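PDB 1VKY: S-adenosylmethionine:tRNA ribosyltransferase-isomerase from Thermotoga maritima, which probably transfers and isomerises the ribose of S-adenosylmethionine onto the 7-aminomethyl group of preQ1-modified tRNA, giving epoxyqueuosine. Local coordinates for residues L295-R307 against Y335-L347. Sequence-based numbering, arbitrary orientation.
Sequences LVDALVTNFHLPR and YRFFSFGDAMLIL
L299 and T301 of strand 298-302 pair with I346 and M344 of the C-terminal strand 343-346 as antiparallel hydrogen-bonded pairs, the two axes at 159°. Each pair closes a two-bond ring; I346 N to L299 O (2.9 Å) is nearly straight at the hydrogen, and V300 with L345 forms the non-hydrogen-bonded pair between them. Side chains alternate accordingly: V300 CG2 meets L345 CD1 on one face, while L299, T301, M344 and I346 occupy the other. Beyond the strands the two segments stay joined, F338 N donating to F303 O at 2.9 Å. A water accepts from F303 N and lies 2.7 Å from both F338 O and D342 O, bridging the segments beside this bond. F303 makes the largest single contribution to the packing. With CG anti to the carbonyl carbon (chi1 -78°), its ring turns an edge to the face of F337, centroids 5.1 Å apart, while CE1 approaches Y335 CD2 at an oblique ring angle. M344, extended to SD and then bent at chi3 (-83°), sets its CE methyl 3.6 Å from F303 CE2. Its SD lies obliquely, 5.5 Å from the F303 ring centroid, a Met-aromatic contact. Helix 320-332 covers this cluster through A330 and Y327. Replacing F303 by alanine would probably open a gap between Y335, F337 and M344, and cost the M344 methyl one of its supports. T301 OG1 and N302 N hydrogen-bond an unidentified molecule, probably from the crystallisation liquor, which may mark a pocket. The contact thus joins two neighbouring interior strands of the mixed sheet by backbone bonds with apolar packing on both faces, then continues through aromatic packing and a bridging water.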
ATOM      1  N   LEU B 295      -2.108 -26.622  16.088  1.00 26.61           N
ATOM      2  CA  LEU B 295      -0.876 -25.982  16.556  1.00 26.05           C
ATOM      3  C   LEU B 295      -1.088 -24.539  16.997  1.00 29.23           C
ATOM      4  O   LEU B 295      -0.445 -24.045  17.933  1.00 36.10           O
ATOM      5  CB  LEU B 295       0.231 -26.025  15.496  1.00 27.90           C
ATOM      6  CG  LEU B 295       1.256 -27.139  15.529  1.00 31.34           C
ATOM      7  CD1 LEU B 295       2.296 -26.946  14.494  1.00 33.76           C
ATOM      8  CD2 LEU B 295       1.912 -27.348  16.925  1.00 35.35           C
ATOM      9  N   VAL B 296      -2.046 -23.873  16.425  1.00 20.84           N
ATOM     10  CA  VAL B 296      -2.211 -22.439  16.716  1.00 20.68           C
ATOM     11  C   VAL B 296      -3.170 -22.196  17.892  1.00 24.54           C
ATOM     12  O   VAL B 296      -4.345 -22.554  17.803  1.00 23.89           O
ATOM     13  CB  VAL B 296      -2.727 -21.745  15.472  1.00 18.96           C
ATOM     14  CG1 VAL B 296      -2.930 -20.215  15.740  1.00 23.98           C
ATOM     15  CG2 VAL B 296      -1.801 -21.970  14.301  1.00 25.26           C
ATOM     16  N   ASP B 297      -2.675 -21.589  18.977  1.00 23.52           N
ATOM     17  CA  ASP B 297      -3.511 -21.315  20.177  1.00 24.63           C
ATOM     18  C   ASP B 297      -4.152 -19.933  20.192  1.00 23.86           C
ATOM     19  O   ASP B 297      -5.146 -19.694  20.894  1.00 24.36           O
ATOM     20  CB  ASP B 297      -2.700 -21.481  21.455  1.00 24.68           C
ATOM     21  CG  ASP B 297      -2.023 -22.838  21.528  1.00 26.66           C
ATOM     22  OD1 ASP B 297      -2.711 -23.852  21.318  1.00 30.92           O
ATOM     23  OD2 ASP B 297      -0.801 -22.983  21.740  1.00 27.06           O
ATOM     24  N   ALA B 298      -3.570 -19.015  19.439  1.00 23.92           N
ATOM     25  CA  ALA B 298      -4.028 -17.641  19.330  1.00 21.84           C
ATOM     26  C   ALA B 298      -3.572 -17.062  18.015  1.00 22.95           C
ATOM     27  O   ALA B 298      -2.664 -17.580  17.392  1.00 20.71           O
ATOM     28  CB  ALA B 298      -3.518 -16.823  20.484  1.00 23.62           C
ATOM     29  N   LEU B 299      -4.194 -15.969  17.571  1.00 23.91           N
ATOM     30  CA  LEU B 299      -3.964 -15.494  16.193  1.00 22.06           C
ATOM     31  C   LEU B 299      -3.992 -13.957  16.159  1.00 23.41           C
ATOM     32  O   LEU B 299      -4.950 -13.381  16.651  1.00 23.51           O
ATOM     33  CB  LEU B 299      -5.027 -16.062  15.238  1.00 21.79           C
ATOM     34  CG  LEU B 299      -5.074 -15.482  13.787  1.00 24.67           C
ATOM     35  CD1 LEU B 299      -3.742 -15.704  13.131  1.00 24.49           C
ATOM     36  CD2 LEU B 299      -6.104 -16.084  12.952  1.00 27.65           C
ATOM     37  N   VAL B 300      -2.922 -13.330  15.640  1.00 22.67           N
ATOM     38  CA  VAL B 300      -2.956 -11.885  15.264  1.00 22.99           C
ATOM     39  C   VAL B 300      -3.086 -11.762  13.743  1.00 23.28           C
ATOM     40  O   VAL B 300      -2.315 -12.367  12.966  1.00 23.47           O
ATOM     41  CB  VAL B 300      -1.664 -11.171  15.692  1.00 22.04           C
ATOM     42  CG1 VAL B 300      -1.695  -9.709  15.350  1.00 27.58           C
ATOM     43  CG2 VAL B 300      -1.382 -11.388  17.162  1.00 26.22           C
ATOM     44  N   THR B 301      -4.041 -10.958  13.313  1.00 22.80           N
ATOM     45  CA  THR B 301      -4.341 -10.831  11.907  1.00 24.85           C
ATOM     46  C   THR B 301      -5.042  -9.498  11.589  1.00 25.47           C
ATOM     47  O   THR B 301      -5.546  -8.823  12.468  1.00 26.71           O
ATOM     48  CB  THR B 301      -5.207 -12.018  11.483  1.00 27.58           C
ATOM     49  OG1 THR B 301      -5.413 -11.997  10.055  1.00 25.75           O
ATOM     50  CG2 THR B 301      -6.599 -11.934  12.094  1.00 28.48           C
ATOM     51  N   ASN B 302      -5.069  -9.142  10.307  1.00 26.09           N
ATOM     52  CA  ASN B 302      -5.774  -7.930   9.861  1.00 27.03           C
ATOM     53  C   ASN B 302      -7.255  -8.166   9.753  1.00 29.06           C
ATOM     54  O   ASN B 302      -7.746  -9.265  10.005  1.00 26.70           O
ATOM     55  CB  ASN B 302      -5.192  -7.438   8.515  1.00 30.32           C
ATOM     56  CG  ASN B 302      -3.719  -6.979   8.622  1.00 34.95           C
ATOM     57  OD1 ASN B 302      -3.253  -6.535   9.676  1.00 40.34           O
ATOM     58  ND2 ASN B 302      -2.996  -7.104   7.517  1.00 41.36           N
ATOM     59  N   PHE B 303      -7.982  -7.085   9.455  1.00 26.82           N
ATOM     60  CA  PHE B 303      -9.399  -7.147   9.096  1.00 26.38           C
ATOM     61  C   PHE B 303      -9.536  -7.433   7.606  1.00 26.44           C
ATOM     62  O   PHE B 303      -9.037  -6.672   6.787  1.00 28.12           O
ATOM     63  CB  PHE B 303     -10.089  -5.851   9.487  1.00 27.58           C
ATOM     64  CG  PHE B 303     -10.393  -5.769  10.935  1.00 23.80           C
ATOM     65  CD1 PHE B 303      -9.497  -5.271  11.808  1.00 29.49           C
ATOM     66  CD2 PHE B 303     -11.598  -6.250  11.416  1.00 24.91           C
ATOM     67  CE1 PHE B 303      -9.802  -5.190  13.166  1.00 29.34           C
ATOM     68  CE2 PHE B 303     -11.904  -6.211  12.739  1.00 25.80           C
ATOM     69  CZ  PHE B 303     -11.006  -5.668  13.627  1.00 24.42           C
ATOM     70  N   HIS B 304     -10.207  -8.534   7.263  1.00 26.34           N
ATOM     71  CA  HIS B 304     -10.230  -9.021   5.893  1.00 25.95           C
ATOM     72  C   HIS B 304     -11.494  -8.573   5.187  1.00 25.77           C
ATOM     73  O   HIS B 304     -12.426  -8.148   5.815  1.00 27.07           O
ATOM     74  CB  HIS B 304     -10.061 -10.533   5.880  1.00 26.76           C
ATOM     75  CG  HIS B 304      -8.858 -10.998   6.671  1.00 27.97           C
ATOM     76  ND1 HIS B 304      -7.567 -10.723   6.278  1.00 27.47           N
ATOM     77  CD2 HIS B 304      -8.758 -11.630   7.868  1.00 25.82           C
ATOM     78  CE1 HIS B 304      -6.720 -11.199   7.179  1.00 33.80           C
ATOM     79  NE2 HIS B 304      -7.418 -11.755   8.153  1.00 29.46           N
ATOM     80  N   LEU B 305     -11.515  -8.682   3.862  1.00 26.19           N
ATOM     81  CA  LEU B 305     -12.601  -8.139   3.075  1.00 26.61           C
ATOM     82  C   LEU B 305     -13.790  -9.098   3.044  1.00 29.29           C
ATOM     83  O   LEU B 305     -13.606 -10.339   3.195  1.00 27.40           O
ATOM     84  CB  LEU B 305     -12.059  -7.869   1.653  1.00 29.74           C
ATOM     85  CG  LEU B 305     -10.872  -6.880   1.512  1.00 34.76           C
ATOM     86  CD1 LEU B 305     -10.240  -6.934   0.114  1.00 43.58           C
ATOM     87  CD2 LEU B 305     -11.360  -5.465   1.831  1.00 39.18           C
ATOM     88  N   PRO B 306     -14.992  -8.553   2.803  1.00 29.87           N
ATOM     89  CA  PRO B 306     -16.173  -9.361   2.584  1.00 28.18           C
ATOM     90  C   PRO B 306     -15.916 -10.479   1.614  1.00 30.68           C
ATOM     91  O   PRO B 306     -15.239 -10.303   0.584  1.00 28.87           O
ATOM     92  CB  PRO B 306     -17.194  -8.367   1.991  1.00 33.73           C
ATOM     93  CG  PRO B 306     -16.790  -7.026   2.530  1.00 26.63           C
ATOM     94  CD  PRO B 306     -15.299  -7.107   2.692  1.00 29.58           C
ATOM     95  N   ARG B 307     -16.392 -11.663   1.995  1.00 30.94           N
ATOM     96  CA  ARG B 307     -16.324 -12.840   1.138  1.00 33.11           C
ATOM     97  C   ARG B 307     -14.910 -13.350   0.899  1.00 32.36           C
ATOM     98  O   ARG B 307     -14.736 -14.241   0.079  1.00 32.72           O
ATOM     99  CB  ARG B 307     -17.004 -12.566  -0.229  1.00 34.24           C
ATOM    100  CG  ARG B 307     -18.488 -12.083  -0.155  1.00 37.22           C
ATOM    101  CD  ARG B 307     -19.045 -11.596  -1.506  1.00 40.96           C
ATOM    102  NE  ARG B 307     -18.963 -10.128  -1.568  1.00 61.56           N
ATOM    103  CZ  ARG B 307     -18.219  -9.399  -2.404  1.00 60.72           C
ATOM    104  NH1 ARG B 307     -17.475  -9.932  -3.375  1.00 60.23           N
ATOM    105  NH2 ARG B 307     -18.256  -8.090  -2.270  1.00 67.10           N
ATOM    106  N   TYR B 335     -13.292   1.066  12.505  1.00 27.82           N
ATOM    107  CA  TYR B 335     -11.945   0.513  12.373  1.00 28.26           C
ATOM    108  C   TYR B 335     -11.520   0.653  10.913  1.00 27.12           C
ATOM    109  O   TYR B 335     -12.369   0.696   9.993  1.00 30.77           O
ATOM    110  CB  TYR B 335     -11.907  -0.992  12.738  1.00 25.52           C
ATOM    111  CG  TYR B 335     -11.775  -1.298  14.205  1.00 27.15           C
ATOM    112  CD1 TYR B 335     -12.776  -0.958  15.103  1.00 23.56           C
ATOM    113  CD2 TYR B 335     -10.631  -1.948  14.705  1.00 25.37           C
ATOM    114  CE1 TYR B 335     -12.655  -1.268  16.483  1.00 26.08           C
ATOM    115  CE2 TYR B 335     -10.507  -2.266  16.064  1.00 24.53           C
ATOM    116  CZ  TYR B 335     -11.514  -1.917  16.953  1.00 23.79           C
ATOM    117  OH  TYR B 335     -11.348  -2.266  18.307  1.00 28.99           O
ATOM    118  N   ARG B 336     -10.222   0.599  10.697  1.00 27.82           N
ATOM    119  CA  ARG B 336      -9.683   0.533   9.353  1.00 30.62           C
ATOM    120  C   ARG B 336      -9.324  -0.896   8.967  1.00 31.73           C
ATOM    121  O   ARG B 336      -8.803  -1.677   9.804  1.00 29.98           O
ATOM    122  CB  ARG B 336      -8.459   1.408   9.242  1.00 30.45           C
ATOM    123  CG  ARG B 336      -8.702   2.898   9.522  1.00 38.37           C
ATOM    124  CD  ARG B 336      -7.394   3.667   9.690  1.00 44.95           C
ATOM    125  NE  ARG B 336      -6.486   2.921  10.568  1.00 46.47           N
ATOM    126  CZ  ARG B 336      -5.270   2.451  10.257  1.00 50.69           C
ATOM    127  NH1 ARG B 336      -4.707   2.667   9.049  1.00 40.26           N
ATOM    128  NH2 ARG B 336      -4.605   1.755  11.197  1.00 41.61           N
ATOM    129  N   PHE B 337      -9.589  -1.211   7.695  1.00 28.25           N
ATOM    130  CA  PHE B 337      -9.561  -2.565   7.164  1.00 27.03           C
ATOM    131  C   PHE B 337      -8.473  -2.766   6.121  1.00 27.54           C
ATOM    132  O   PHE B 337      -7.930  -1.821   5.545  1.00 29.75           O
ATOM    133  CB  PHE B 337     -10.905  -2.904   6.540  1.00 25.60           C
ATOM    134  CG  PHE B 337     -11.999  -3.105   7.535  1.00 26.49           C
ATOM    135  CD1 PHE B 337     -12.472  -2.057   8.279  1.00 28.25           C
ATOM    136  CD2 PHE B 337     -12.610  -4.327   7.658  1.00 25.40           C
ATOM    137  CE1 PHE B 337     -13.479  -2.234   9.175  1.00 29.90           C
ATOM    138  CE2 PHE B 337     -13.634  -4.514   8.575  1.00 28.87           C
ATOM    139  CZ  PHE B 337     -14.056  -3.474   9.326  1.00 27.36           C
ATOM    140  N   PHE B 338      -8.166  -4.030   5.904  1.00 25.33           N
ATOM    141  CA  PHE B 338      -7.239  -4.481   4.889  1.00 24.82           C
ATOM    142  C   PHE B 338      -5.814  -4.263   5.323  1.00 28.13           C
ATOM    143  O   PHE B 338      -5.530  -4.105   6.508  1.00 27.18           O
ATOM    144  CB  PHE B 338      -7.633  -3.875   3.507  1.00 27.68           C
ATOM    145  CG  PHE B 338      -7.151  -4.639   2.325  1.00 26.71           C
ATOM    146  CD1 PHE B 338      -7.348  -6.001   2.225  1.00 34.37           C
ATOM    147  CD2 PHE B 338      -6.466  -3.998   1.310  1.00 34.95           C
ATOM    148  CE1 PHE B 338      -6.896  -6.690   1.126  1.00 36.75           C
ATOM    149  CE2 PHE B 338      -6.020  -4.696   0.205  1.00 32.85           C
ATOM    150  CZ  PHE B 338      -6.234  -6.021   0.109  1.00 37.62           C
ATOM    151  N   SER B 339      -4.898  -4.408   4.369  1.00 31.68           N
ATOM    152  CA  SER B 339      -3.482  -4.526   4.624  1.00 32.73           C
ATOM    153  C   SER B 339      -2.799  -3.436   5.460  1.00 34.80           C
ATOM    154  O   SER B 339      -1.777  -3.727   6.120  1.00 32.40           O
ATOM    155  CB  SER B 339      -2.765  -4.671   3.265  1.00 37.93           C
ATOM    156  OG  SER B 339      -3.200  -5.889   2.631  1.00 46.87           O
ATOM    157  N   PHE B 340      -3.294  -2.199   5.405  1.00 32.11           N
ATOM    158  CA  PHE B 340      -2.675  -1.076   6.120  1.00 33.72           C
ATOM    159  C   PHE B 340      -3.543  -0.601   7.254  1.00 32.91           C
ATOM    160  O   PHE B 340      -3.228   0.426   7.888  1.00 33.19           O
ATOM    161  CB  PHE B 340      -2.361   0.086   5.148  1.00 38.34           C
ATOM    162  CG  PHE B 340      -1.511  -0.361   4.013  1.00 44.85           C
ATOM    163  CD1 PHE B 340      -2.065  -0.602   2.767  1.00 54.58           C
ATOM    164  CD2 PHE B 340      -0.190  -0.739   4.251  1.00 53.87           C
ATOM    165  CE1 PHE B 340      -1.294  -1.133   1.739  1.00 58.33           C
ATOM    166  CE2 PHE B 340       0.597  -1.255   3.234  1.00 55.81           C
ATOM    167  CZ  PHE B 340       0.041  -1.458   1.968  1.00 54.93           C
ATOM    168  N   GLY B 341      -4.579  -1.393   7.557  1.00 29.17           N
ATOM    169  CA  GLY B 341      -5.546  -1.089   8.614  1.00 30.88           C
ATOM    170  C   GLY B 341      -5.195  -1.622   9.979  1.00 29.03           C
ATOM    171  O   GLY B 341      -4.038  -1.842  10.310  1.00 27.01           O
ATOM    172  N   ASP B 342      -6.234  -1.847  10.762  1.00 28.58           N
ATOM    173  CA  ASP B 342      -6.082  -2.197  12.142  1.00 28.45           C
ATOM    174  C   ASP B 342      -5.891  -3.734  12.278  1.00 25.22           C
ATOM    175  O   ASP B 342      -5.839  -4.460  11.275  1.00 23.54           O
ATOM    176  CB  ASP B 342      -7.307  -1.714  12.924  1.00 23.95           C
ATOM    177  CG  ASP B 342      -7.387  -0.215  12.969  1.00 32.30           C
ATOM    178  OD1 ASP B 342      -6.339   0.411  13.193  1.00 27.58           O
ATOM    179  OD2 ASP B 342      -8.450   0.396  12.803  1.00 28.69           O
ATOM    180  N   ALA B 343      -5.774  -4.193  13.514  1.00 27.14           N
ATOM    181  CA  ALA B 343      -5.547  -5.607  13.816  1.00 26.61           C
ATOM    182  C   ALA B 343      -6.589  -6.213  14.773  1.00 27.90           C
ATOM    183  O   ALA B 343      -7.277  -5.509  15.505  1.00 24.30           O
ATOM    184  CB  ALA B 343      -4.207  -5.790  14.410  1.00 29.72           C
ATOM    185  N   MET B 344      -6.649  -7.548  14.742  1.00 24.29           N
ATOM    186  CA  MET B 344      -7.466  -8.386  15.634  1.00 27.38           C
ATOM    187  C   MET B 344      -6.549  -9.433  16.289  1.00 24.89           C
ATOM    188  O   MET B 344      -5.695 -10.026  15.602  1.00 25.01           O
ATOM    189  CB  MET B 344      -8.526  -9.085  14.788  1.00 26.89           C
ATOM    190  CG  MET B 344      -9.412 -10.032  15.522  1.00 27.95           C
ATOM    191  SD  MET B 344     -10.639 -10.741  14.411  1.00 30.61           S
ATOM    192  CE  MET B 344     -11.915  -9.432  14.400  1.00 29.78           C
ATOM    193  N   LEU B 345      -6.703  -9.599  17.606  1.00 26.35           N
ATOM    194  CA  LEU B 345      -6.126 -10.705  18.397  1.00 25.36           C
ATOM    195  C   LEU B 345      -7.272 -11.608  18.829  1.00 24.86           C
ATOM    196  O   LEU B 345      -8.225 -11.152  19.493  1.00 24.94           O
ATOM    197  CB  LEU B 345      -5.432 -10.191  19.663  1.00 25.97           C
ATOM    198  CG  LEU B 345      -4.911 -11.204  20.689  1.00 27.10           C
ATOM    199  CD1 LEU B 345      -3.895 -12.171  20.083  1.00 28.22           C
ATOM    200  CD2 LEU B 345      -4.325 -10.512  21.923  1.00 27.05           C
ATOM    201  N   ILE B 346      -7.187 -12.868  18.424  1.00 22.43           N
ATOM    202  CA  ILE B 346      -8.135 -13.873  18.810  1.00 23.50           C
ATOM    203  C   ILE B 346      -7.441 -14.819  19.747  1.00 23.72           C
ATOM    204  O   ILE B 346      -6.471 -15.457  19.358  1.00 22.28           O
ATOM    205  CB  ILE B 346      -8.677 -14.623  17.619  1.00 23.65           C
ATOM    206  CG1 ILE B 346      -9.248 -13.642  16.594  1.00 26.64           C
ATOM    207  CG2 ILE B 346      -9.780 -15.600  18.115  1.00 26.44           C
ATOM    208  CD1 ILE B 346      -9.130 -14.080  15.238  1.00 33.51           C
ATOM    209  N   LEU B 347      -7.948 -14.868  20.985  1.00 25.95           N
ATOM    210  CA  LEU B 347      -7.442 -15.773  22.061  1.00 27.97           C
ATOM    211  C   LEU B 347      -8.382 -16.974  22.298  1.00 31.94           C
ATOM    212  O   LEU B 347      -7.920 -18.088  22.597  1.00 31.91           O
ATOM    213  CB  LEU B 347      -7.365 -15.004  23.366  1.00 30.93           C
ATOM    214  CG  LEU B 347      -6.366 -13.847  23.365  1.00 32.76           C
ATOM    215  CD1 LEU B 347      -6.579 -12.995  24.552  1.00 37.55           C
ATOM    216  CD2 LEU B 347      -4.950 -14.390  23.331  1.00 34.01           C
ATOM    217  OXT LEU B 347      -9.619 -16.881  22.193  1.00 32.48           O
TER
HETATM  218  O   HOH W   1      -6.883  -4.416   8.804  1.00 28.40           O